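Local coordinates for D-alanyl-lipoteichoic acid synthetase (Streptococcus pneumoniae, PDB 3BMA), which probably takes part in the D-alanylation of lipoteichoic acid during Gram-positive cell wall biogenesis, as a membrane-bound member of the DltD family with an SGNH-hydrolase-like fold, at residues C[67-72]-C[220-225]; C[227-232]-C[352-357]; C[132-137]-C[161-166]. The protein carries 1 engineered substitution. All blocks are in the same frame, centred on the assembly; numbering follows the deposited sequence.

Contact 1 of 3, residues C[67-72]-C[220-225]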
loop_
_atom_site.group_PDB
_atom_site.type_symbol
_atom_site.label_atom_id
_atom_site.label_comp_id
_atom_site.label_asym_id
_atom_site.label_seq_id
_atom_site.Cartn_x
_atom_site.Cartn_y
_atom_site.Cartn_z
ATOM N N TYR C 67 20.867 47.771 -13.203
ATOM C CA TYR C 67 22.072 47.563 -13.998
ATOM C C TYR C 67 22.057 46.285 -14.843
ATOM O O TYR C 67 23.075 45.935 -15.451
ATOM C CB TYR C 67 23.318 47.668 -13.108
ATOM C CG TYR C 67 23.387 48.995 -12.377
ATOM C CD1 TYR C 67 23.597 50.184 -13.076
ATOM C CD2 TYR C 67 23.213 49.066 -10.998
ATOM C CE1 TYR C 67 23.646 51.407 -12.417
ATOM C CE2 TYR C 67 23.261 50.285 -10.328
ATOM C CZ TYR C 67 23.477 51.451 -11.045
ATOM O OH TYR C 67 23.527 52.658 -10.388
ATOM N N ASN C 68 20.894 45.625 -14.886
ATOM C CA ASN C 68 20.623 44.461 -15.747
ATOM C C ASN C 68 21.720 43.393 -15.678
ATOM O O ASN C 68 22.320 43.014 -16.691
ATOM C CB ASN C 68 20.345 44.911 -17.197
ATOM C CG ASN C 68 19.739 43.806 -18.064
ATOM O OD1 ASN C 68 19.179 42.830 -17.559
ATOM N ND2 ASN C 68 19.857 43.961 -19.379
ATOM N N ARG C 69 21.982 42.925 -14.462
ATOM C CA ARG C 69 23.080 41.993 -14.210
ATOM C C ARG C 69 22.803 40.595 -14.762
ATOM O O ARG C 69 21.677 40.287 -15.155
ATOM C CB ARG C 69 23.406 41.948 -12.714
ATOM C CG ARG C 69 23.920 43.276 -12.182
ATOM C CD ARG C 69 24.432 43.162 -10.771
ATOM N NE ARG C 69 25.233 44.328 -10.407
ATOM C CZ ARG C 69 25.770 44.529 -9.206
ATOM N NH1 ARG C 69 25.599 43.645 -8.237
ATOM N NH2 ARG C 69 26.484 45.619 -8.978
ATOM N N SER C 70 23.835 39.755 -14.789
ATOM C CA SER C 70 23.715 38.380 -15.287
ATOM C C SER C 70 22.990 37.442 -14.308
ATOM O O SER C 70 22.905 36.232 -14.543
ATOM C CB SER C 70 25.097 37.821 -15.653
ATOM O OG SER C 70 26.002 37.920 -14.566
ATOM N N TYR C 71 22.472 38.010 -13.221
ATOM C CA TYR C 71 21.739 37.267 -12.202
ATOM C C TYR C 71 20.722 38.158 -11.488
ATOM O O TYR C 71 20.830 39.385 -11.524
ATOM C CB TYR C 71 22.704 36.643 -11.181
ATOM C CG TYR C 71 23.469 37.637 -10.333
ATOM C CD1 TYR C 71 24.727 38.094 -10.725
ATOM C CD2 TYR C 71 22.942 38.110 -9.128
ATOM C CE1 TYR C 71 25.434 39.009 -9.949
ATOM C CE2 TYR C 71 23.637 39.032 -8.352
ATOM C CZ TYR C 71 24.884 39.471 -8.765
ATOM O OH TYR C 71 25.576 40.376 -7.994
ATOM N N ARG C 72 19.739 37.522 -10.852
ATOM C CA ARG C 72 18.842 38.178 -9.907
ATOM C C ARG C 72 18.880 37.409 -8.590
ATOM O O ARG C 72 18.925 36.182 -8.602
ATOM C CB ARG C 72 17.406 38.208 -10.432
ATOM C CG ARG C 72 17.179 39.037 -11.689
ATOM C CD ARG C 72 17.495 40.517 -11.476
ATOM N NE ARG C 72 17.232 41.317 -12.674
ATOM C CZ ARG C 72 18.062 41.442 -13.710
ATOM N NH1 ARG C 72 19.234 40.816 -13.720
ATOM N NH2 ARG C 72 17.719 42.199 -14.742
ATOM N N PHE C 220 26.941 52.478 -13.919
ATOM C CA PHE C 220 27.366 51.859 -12.666
ATOM C C PHE C 220 28.748 52.311 -12.207
ATOM O O PHE C 220 29.740 52.140 -12.921
ATOM C CB PHE C 220 27.315 50.327 -12.759
ATOM C CG PHE C 220 27.739 49.626 -11.492
ATOM C CD1 PHE C 220 26.867 49.529 -10.414
ATOM C CD2 PHE C 220 29.009 49.063 -11.379
ATOM C CE1 PHE C 220 27.250 48.893 -9.242
ATOM C CE2 PHE C 220 29.402 48.424 -10.210
ATOM C CZ PHE C 220 28.519 48.339 -9.140
ATOM N N SER C 221 28.785 52.891 -11.009
ATOM C CA SER C 221 30.024 53.121 -10.270
ATOM C C SER C 221 29.701 53.152 -8.778
ATOM O O SER C 221 28.700 53.745 -8.367
ATOM C CB SER C 221 30.718 54.416 -10.717
ATOM O OG SER C 221 30.664 55.427 -9.724
ATOM N N TYR C 222 30.550 52.506 -7.980
ATOM C CA TYR C 222 30.349 52.403 -6.535
ATOM C C TYR C 222 30.382 53.747 -5.812
ATOM O O TYR C 222 29.652 53.942 -4.847
ATOM C CB TYR C 222 31.376 51.459 -5.909
ATOM C CG TYR C 222 31.081 49.992 -6.107
ATOM C CD1 TYR C 222 31.809 49.234 -7.022
ATOM C CD2 TYR C 222 30.076 49.357 -5.377
ATOM C CE1 TYR C 222 31.548 47.883 -7.207
ATOM C CE2 TYR C 222 29.804 48.007 -5.554
ATOM C CZ TYR C 222 30.544 47.276 -6.472
ATOM O OH TYR C 222 30.282 45.939 -6.655
ATOM N N GLN C 223 31.226 54.663 -6.283
ATOM C CA GLN C 223 31.364 55.984 -5.664
ATOM C C GLN C 223 30.167 56.901 -5.950
ATOM O O GLN C 223 29.759 57.674 -5.079
ATOM C CB GLN C 223 32.678 56.654 -6.092
ATOM C CG GLN C 223 33.113 57.829 -5.212
ATOM C CD GLN C 223 33.324 57.438 -3.755
ATOM O OE1 GLN C 223 34.133 56.563 -3.442
ATOM N NE2 GLN C 223 32.596 58.094 -2.856
ATOM N N ALA C 224 29.612 56.808 -7.160
ATOM C CA ALA C 224 28.442 57.604 -7.545
ATOM C C ALA C 224 27.191 57.152 -6.802
ATOM O O ALA C 224 26.394 57.984 -6.364
ATOM C CB ALA C 224 28.218 57.559 -9.051
ATOM N N ILE C 225 27.034 55.836 -6.658
ATOM C CA ILE C 225 25.932 55.259 -5.888
ATOM C C ILE C 225 26.070 55.637 -4.411
ATOM O O ILE C 225 25.079 56.005 -3.774
ATOM C CB ILE C 225 25.830 53.720 -6.078
ATOM C CG1 ILE C 225 25.458 53.395 -7.527
ATOM C CG2 ILE C 225 24.792 53.099 -5.125
ATOM C CD1 ILE C 225 25.746 51.968 -7.922
#

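Contact 2 of 3, residues C[227-232]-C[352-357]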
loop_
_atom_site.group_PDB
_atom_site.type_symbol
_atom_site.label_atom_id
_atom_site.label_comp_id
_atom_site.label_asym_id
_atom_site.label_seq_id
_atom_site.Cartn_x
_atom_site.Cartn_y
_atom_site.Cartn_z
ATOM N N ASP C 227 27.244 58.306 -3.155
ATOM C CA ASP C 227 26.749 59.683 -3.008
ATOM C C ASP C 227 25.234 59.753 -2.784
ATOM O O ASP C 227 24.763 60.526 -1.947
ATOM C CB ASP C 227 27.127 60.534 -4.231
ATOM C CG ASP C 227 28.635 60.658 -4.428
ATOM O OD1 ASP C 227 29.411 60.325 -3.502
ATOM O OD2 ASP C 227 29.042 61.099 -5.524
ATOM N N VAL C 228 24.485 58.943 -3.530
ATOM C CA VAL C 228 23.022 58.910 -3.431
ATOM C C VAL C 228 22.569 58.188 -2.154
ATOM O O VAL C 228 21.581 58.571 -1.522
ATOM C CB VAL C 228 22.377 58.241 -4.679
ATOM C CG1 VAL C 228 20.896 58.591 -4.780
ATOM C CG2 VAL C 228 23.094 58.666 -5.952
ATOM N N VAL C 229 23.312 57.151 -1.778
ATOM C CA VAL C 229 22.987 56.334 -0.611
ATOM C C VAL C 229 23.410 57.026 0.705
ATOM O O VAL C 229 22.758 56.850 1.741
ATOM C CB VAL C 229 23.564 54.892 -0.769
ATOM C CG1 VAL C 229 23.346 54.067 0.461
ATOM C CG2 VAL C 229 22.904 54.189 -1.948
ATOM N N LYS C 230 24.476 57.829 0.641
ATOM C CA LYS C 230 24.948 58.650 1.771
ATOM C C LYS C 230 23.903 59.681 2.188
ATOM O O LYS C 230 23.686 59.899 3.378
ATOM C CB LYS C 230 26.239 59.388 1.394
ATOM C CG LYS C 230 27.090 59.898 2.550
ATOM C CD LYS C 230 28.269 58.970 2.807
ATOM C CE LYS C 230 29.526 59.742 3.193
ATOM N NZ LYS C 230 29.457 60.321 4.561
ATOM N N ALA C 231 23.268 60.306 1.194
ATOM C CA ALA C 231 22.282 61.367 1.415
ATOM C C ALA C 231 20.964 60.832 1.965
ATOM O O ALA C 231 20.276 61.523 2.719
ATOM C CB ALA C 231 22.044 62.149 0.126
ATOM N N ASP C 232 20.622 59.607 1.573
ATOM C CA ASP C 232 19.441 58.909 2.075
ATOM C C ASP C 232 19.640 58.517 3.540
ATOM O O ASP C 232 18.725 58.639 4.354
ATOM C CB ASP C 232 19.166 57.665 1.215
ATOM C CG ASP C 232 17.905 56.915 1.635
ATOM O OD1 ASP C 232 16.874 57.568 1.908
ATOM O OD2 ASP C 232 17.945 55.664 1.674
ATOM N N LEU C 352 22.900 44.647 7.979
ATOM C CA LEU C 352 23.550 45.417 6.919
ATOM C C LEU C 352 22.540 46.315 6.232
ATOM O O LEU C 352 21.379 45.942 6.056
ATOM C CB LEU C 352 24.168 44.483 5.871
ATOM C CG LEU C 352 25.679 44.247 5.774
ATOM C CD1 LEU C 352 26.285 43.793 7.085
ATOM C CD2 LEU C 352 25.968 43.224 4.683
ATOM N N GLY C 353 22.995 47.499 5.848
ATOM C CA GLY C 353 22.175 48.434 5.104
ATOM C C GLY C 353 23.019 49.557 4.547
ATOM O O GLY C 353 24.174 49.736 4.951
ATOM N N TRP C 354 22.422 50.298 3.618
ATOM C CA TRP C 354 23.007 51.495 3.010
ATOM C C TRP C 354 24.399 51.276 2.408
ATOM O O TRP C 354 24.534 50.587 1.398
ATOM C CB TRP C 354 22.984 52.684 3.989
ATOM C CG TRP C 354 21.608 53.248 4.261
ATOM C CD1 TRP C 354 20.699 53.685 3.338
ATOM C CD2 TRP C 354 21.006 53.466 5.546
ATOM N NE1 TRP C 354 19.565 54.148 3.965
ATOM C CE2 TRP C 354 19.727 54.027 5.320
ATOM C CE3 TRP C 354 21.424 53.240 6.868
ATOM C CZ2 TRP C 354 18.859 54.360 6.363
ATOM C CZ3 TRP C 354 20.560 53.572 7.907
ATOM C CH2 TRP C 354 19.291 54.130 7.645
ATOM N N LEU C 355 25.423 51.855 3.030
ATOM C CA LEU C 355 26.804 51.720 2.557
ATOM C C LEU C 355 27.362 50.317 2.803
ATOM O O LEU C 355 28.279 49.880 2.109
ATOM C CB LEU C 355 27.707 52.789 3.193
ATOM C CG LEU C 355 28.026 54.089 2.436
ATOM C CD1 LEU C 355 26.792 54.819 1.914
ATOM C CD2 LEU C 355 28.856 55.021 3.314
ATOM N N GLY C 356 26.788 49.614 3.779
ATOM C CA GLY C 356 27.141 48.220 4.059
ATOM C C GLY C 356 26.739 47.261 2.953
ATOM O O GLY C 356 27.351 46.208 2.789
ATOM N N TRP C 357 25.705 47.628 2.197
ATOM C CA TRP C 357 25.301 46.883 1.009
ATOM C C TRP C 357 26.305 47.021 -0.131
ATOM O O TRP C 357 26.435 46.122 -0.968
ATOM C CB TRP C 357 23.931 47.343 0.514
ATOM C CG TRP C 357 22.720 46.766 1.227
ATOM C CD1 TRP C 357 21.605 47.455 1.604
ATOM C CD2 TRP C 357 22.493 45.397 1.620
ATOM N NE1 TRP C 357 20.706 46.615 2.210
ATOM C CE2 TRP C 357 21.223 45.348 2.236
ATOM C CE3 TRP C 357 23.238 44.213 1.518
ATOM C CZ2 TRP C 357 20.682 44.164 2.747
ATOM C CZ3 TRP C 357 22.697 43.036 2.027
ATOM C CH2 TRP C 357 21.432 43.023 2.632
#

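Contact 3 of 3, residues C[132-137]-C[161-166]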
loop_
_atom_site.group_PDB
_atom_site.type_symbol
_atom_site.label_atom_id
_atom_site.label_comp_id
_atom_site.label_asym_id
_atom_site.label_seq_id
_atom_site.Cartn_x
_atom_site.Cartn_y
_atom_site.Cartn_z
ATOM N N SER C 132 9.860 15.874 2.307
ATOM C CA SER C 132 11.089 16.061 1.519
ATOM C C SER C 132 12.328 15.649 2.299
ATOM O O SER C 132 13.260 15.066 1.734
ATOM C CB SER C 132 11.251 17.521 1.101
ATOM O OG SER C 132 10.185 17.931 0.271
ATOM N N PHE C 133 12.334 15.971 3.591
ATOM C CA PHE C 133 13.398 15.551 4.496
ATOM C C PHE C 133 13.471 14.028 4.599
ATOM O O PHE C 133 14.547 13.456 4.467
ATOM C CB PHE C 133 13.222 16.194 5.879
ATOM C CG PHE C 133 14.078 15.581 6.957
ATOM C CD1 PHE C 133 13.494 14.871 8.005
ATOM C CD2 PHE C 133 15.466 15.718 6.933
ATOM C CE1 PHE C 133 14.277 14.303 8.999
ATOM C CE2 PHE C 133 16.256 15.152 7.927
ATOM C CZ PHE C 133 15.661 14.444 8.960
ATOM N N LEU C 134 12.326 13.382 4.810
ATOM C CA LEU C 134 12.268 11.920 4.963
ATOM C C LEU C 134 12.565 11.178 3.657
ATOM O O LEU C 134 13.059 10.054 3.684
ATOM C CB LEU C 134 10.909 11.476 5.522
ATOM C CG LEU C 134 10.455 11.953 6.908
ATOM C CD1 LEU C 134 8.960 11.739 7.085
ATOM C CD2 LEU C 134 11.220 11.260 8.023
ATOM N N LYS C 135 12.262 11.808 2.522
ATOM C CA LYS C 135 12.556 11.223 1.216
ATOM C C LYS C 135 14.046 11.290 0.883
ATOM O O LYS C 135 14.625 10.312 0.400
ATOM C CB LYS C 135 11.746 11.910 0.111
ATOM C CG LYS C 135 11.770 11.170 -1.221
ATOM C CD LYS C 135 11.384 12.090 -2.368
ATOM C CE LYS C 135 11.698 11.453 -3.713
ATOM N NZ LYS C 135 11.304 12.327 -4.855
ATOM N N HIS C 136 14.661 12.442 1.147
ATOM C CA HIS C 136 16.035 12.700 0.713
ATOM C C HIS C 136 17.107 12.401 1.752
ATOM O O HIS C 136 18.293 12.573 1.471
ATOM C CB HIS C 136 16.178 14.140 0.214
ATOM C CG HIS C 136 15.382 14.420 -1.019
ATOM N ND1 HIS C 136 14.220 15.156 -1.000
ATOM C CD2 HIS C 136 15.563 14.031 -2.304
ATOM C CE1 HIS C 136 13.722 15.219 -2.222
ATOM N NE2 HIS C 136 14.520 14.547 -3.032
ATOM N N GLN C 137 16.700 11.965 2.941
ATOM C CA GLN C 137 17.660 11.585 3.977
ATOM C C GLN C 137 18.440 10.348 3.546
ATOM O O GLN C 137 17.896 9.457 2.887
ATOM C CB GLN C 137 16.985 11.401 5.345
ATOM C CG GLN C 137 15.865 10.365 5.410
ATOM C CD GLN C 137 16.371 8.952 5.645
ATOM O OE1 GLN C 137 17.415 8.750 6.262
ATOM N NE2 GLN C 137 15.638 7.968 5.141
ATOM N N ASP C 161 6.700 8.379 14.245
ATOM C CA ASP C 161 7.334 7.057 14.185
ATOM C C ASP C 161 8.555 7.026 13.255
ATOM O O ASP C 161 9.545 6.348 13.538
ATOM C CB ASP C 161 6.310 5.987 13.765
ATOM C CG ASP C 161 5.722 6.240 12.372
ATOM O OD1 ASP C 161 5.981 5.424 11.461
ATOM O OD2 ASP C 161 5.015 7.256 12.179
ATOM N N LEU C 162 8.473 7.783 12.163
ATOM C CA LEU C 162 9.506 7.810 11.137
ATOM C C LEU C 162 10.669 8.707 11.548
ATOM O O LEU C 162 11.828 8.383 11.291
ATOM C CB LEU C 162 8.913 8.265 9.798
ATOM C CG LEU C 162 7.837 7.355 9.191
ATOM C CD1 LEU C 162 7.079 8.051 8.073
ATOM C CD2 LEU C 162 8.438 6.067 8.689
ATOM N N VAL C 163 10.341 9.825 12.191
ATOM C CA VAL C 163 11.328 10.776 12.707
ATOM C C VAL C 163 12.111 10.186 13.895
ATOM O O VAL C 163 13.337 10.336 13.965
ATOM C CB VAL C 163 10.662 12.138 13.067
ATOM C CG1 VAL C 163 11.685 13.140 13.561
ATOM C CG2 VAL C 163 9.941 12.718 11.853
ATOM N N GLN C 164 11.408 9.499 14.801
ATOM C CA GLN C 164 12.036 8.807 15.941
ATOM C C GLN C 164 13.022 7.715 15.527
ATOM O O GLN C 164 14.055 7.541 16.179
ATOM C CB GLN C 164 10.986 8.197 16.875
ATOM C CG GLN C 164 10.360 9.167 17.871
ATOM C CD GLN C 164 9.233 8.536 18.685
ATOM O OE1 GLN C 164 8.579 7.583 18.246
ATOM N NE2 GLN C 164 8.997 9.075 19.877
ATOM N N LYS C 165 12.690 6.979 14.464
ATOM C CA LYS C 165 13.573 5.950 13.894
ATOM C C LYS C 165 14.873 6.553 13.376
ATOM O O LYS C 165 15.950 6.003 13.600
ATOM C CB LYS C 165 12.878 5.181 12.767
ATOM C CG LYS C 165 11.994 4.041 13.239
ATOM C CD LYS C 165 11.630 3.103 12.097
ATOM C CE LYS C 165 10.813 1.918 12.598
ATOM N NZ LYS C 165 10.551 0.901 11.535
ATOM N N LEU C 166 14.760 7.688 12.690
ATOM C CA LEU C 166 15.923 8.416 12.195
ATOM C C LEU C 166 16.774 8.987 13.327
ATOM O O LEU C 166 18.001 8.960 13.251
ATOM C CB LEU C 166 15.498 9.532 11.237
ATOM C CG LEU C 166 14.936 9.146 9.869
ATOM C CD1 LEU C 166 14.752 10.395 9.031
ATOM C CD2 LEU C 166 15.849 8.170 9.153
#

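Contact 1 of 3, residues C[67-72]-C[220-225]
The rings of Tyr67 and Phe220 meet in a T-shaped (edge-to-face) stack, centroids 5.1 Å apart and planes 73° apart. Phe220 supplies the edge: its CD1 stands over one face of the tyrosine, 3.7 Å from Tyr67 CE2. Phe220 CB lies over the same ring in a CH-pi contact, 4.0 Å from the Tyr67 centroid, so both the root and the rim of the phenylalanine rest on the tyrosine. With CG anti to the backbone N (chi1 -180°), Phe220 swings its far edge on toward Arg69, whose NH2 comes to 3.4 Å from Phe220 CE1. The guanidinium presents its own edge there, its plane steeply inclined to the ring. Its charge is met by Asp361 and Asp365, two salt-bridge partners of NH1. Beyond the stack Tyr67 and Ile225 approach from opposite directions, and Ile225 CD1 closes to 3.4 Å from Tyr67 OH; that hydroxyl is hydrogen-bonded to the carbonyl oxygen of Pro217. Phe220 CZ also lies over a face of the Tyr222 ring. Ser221 is the N-cap of the following helix, its OG accepting from Ala224 N at 3.1 Å, which caps the helix one residue after the stacked phenylalanine. The contact lies at the surface, joining the loop between helix 60-66 and strand 72-76, an outermost strand of the parallel sheet, to the beginning of helix 222-235, while helix 355-369 touches both segments, with Tyr71 against Leu368 and Ile225 against Leu358.

Contact 2 of 3, residues C[227-232]-C[352-357]
Val229, on helix 222-235, packs against Trp354 and Leu355 where the chain turns into helix 355-369, the last long helix of a fold built round a parallel sheet, consistent with the SGNH-hydrolase clan of the family. The apolar part centres on one methyl. Val229 CG1, anti to the backbone N (chi1 175°), points into the turn and lies 3.6 Å from Trp354 C and 3.8 Å from Trp354 CB. The same methyl reaches Leu355 CD1 at 3.8 Å, so one branch touches two consecutive residues. The other leucine methyl, CD2, lies beside the aliphatic part of a bent lysine, 4.0 Å from Lys230 CD. Within the turn, Gly356 N donates to Gly353 O at 2.9 Å. The side chain of Asp56 accepts from Trp354 N through OD1. Lys347 makes a cation-pi contact with the indole, and the Trp354 side chain also touches Ala233 of helix 222-235. The polar part is a single hydrogen bond one helical turn beyond Val229, made by Asp232. Trp354 NE1 donates to Asp232 OD2 at 3.2 Å with an N-H...O angle of 146°; the oxygen lies near the indole plane, but the nitrogen approaches from above the carboxylate plane, 54° out of it.

Contact 3 of 3, residues C[132-137]-C[161-166]
The Phe133 ring meets Leu166 CD1 obliquely, with Phe133 CE1 3.9 Å from that methyl; the two side chains come from opposite directions. Phe88 adds an edge-to-face partner to this ring. The flat amide of Gln137 lies beside the other methyl of the same leucine, its OE1 3.3 Å from Leu166 CD2. Gln137 CG sits between the backbone N and the carbonyl carbon (chi1 58°), and a bend at chi2 folds the chain so that CG touches Leu166 CD1 at 3.8 Å while the amide comes up to CD2. OE1 also accepts a weak hydrogen bond from Gly139 N. Facing away from 161-166 on helix 127-136, the His136 ring donates from ND1 to Ser132 O at 2.9 Å, and His136 N reaches that oxygen from the opposite face of its carbonyl plane.

Two helices of the helical region between strands 101-105 and 291-296 pack here, their short segments crossing at 47° with axes 11.4 Å apart. This is a buried, largely apolar interface. Leu166 is the common partner of Phe133, Leu134 and Gln137. Leu134 CD2 reaches Leu166 CD1 at 3.8 Å and also touches Leu162 CB and Val163 CG2; its side chain crosses that of Leu162 at about a right angle. Leu134 and Leu162 both also touch Ile180 of helix 174-194, and Val163 touches Leu151 of helix 141-153. At the N-terminal end of 161-166, Asp161 OD1 accepts a hydrogen bond from Thr174 N of the second subunit.

From the N terminus, the chain enters contact 1 with 67-72, just before strand 72-76, and passes strand 101-105 before reaching the helices of contact 3. There 132-137 and 161-166 close a short loop, with 23 residues between them, nested wholly inside the longer loop that contact 1 closes at 220-225. Contact 2 follows in series: 227-232, farther along helix 222-235, meets 352-357, which comes after strands 291-296 and 333-335. Contacts 1 and 2 share that helix, their centres 14 Å apart, tying it to a sheet-edge loop and to the start of helix 355-369. Contact 3 lies across the chain's centre, about 44 Å from contact 1 between centres.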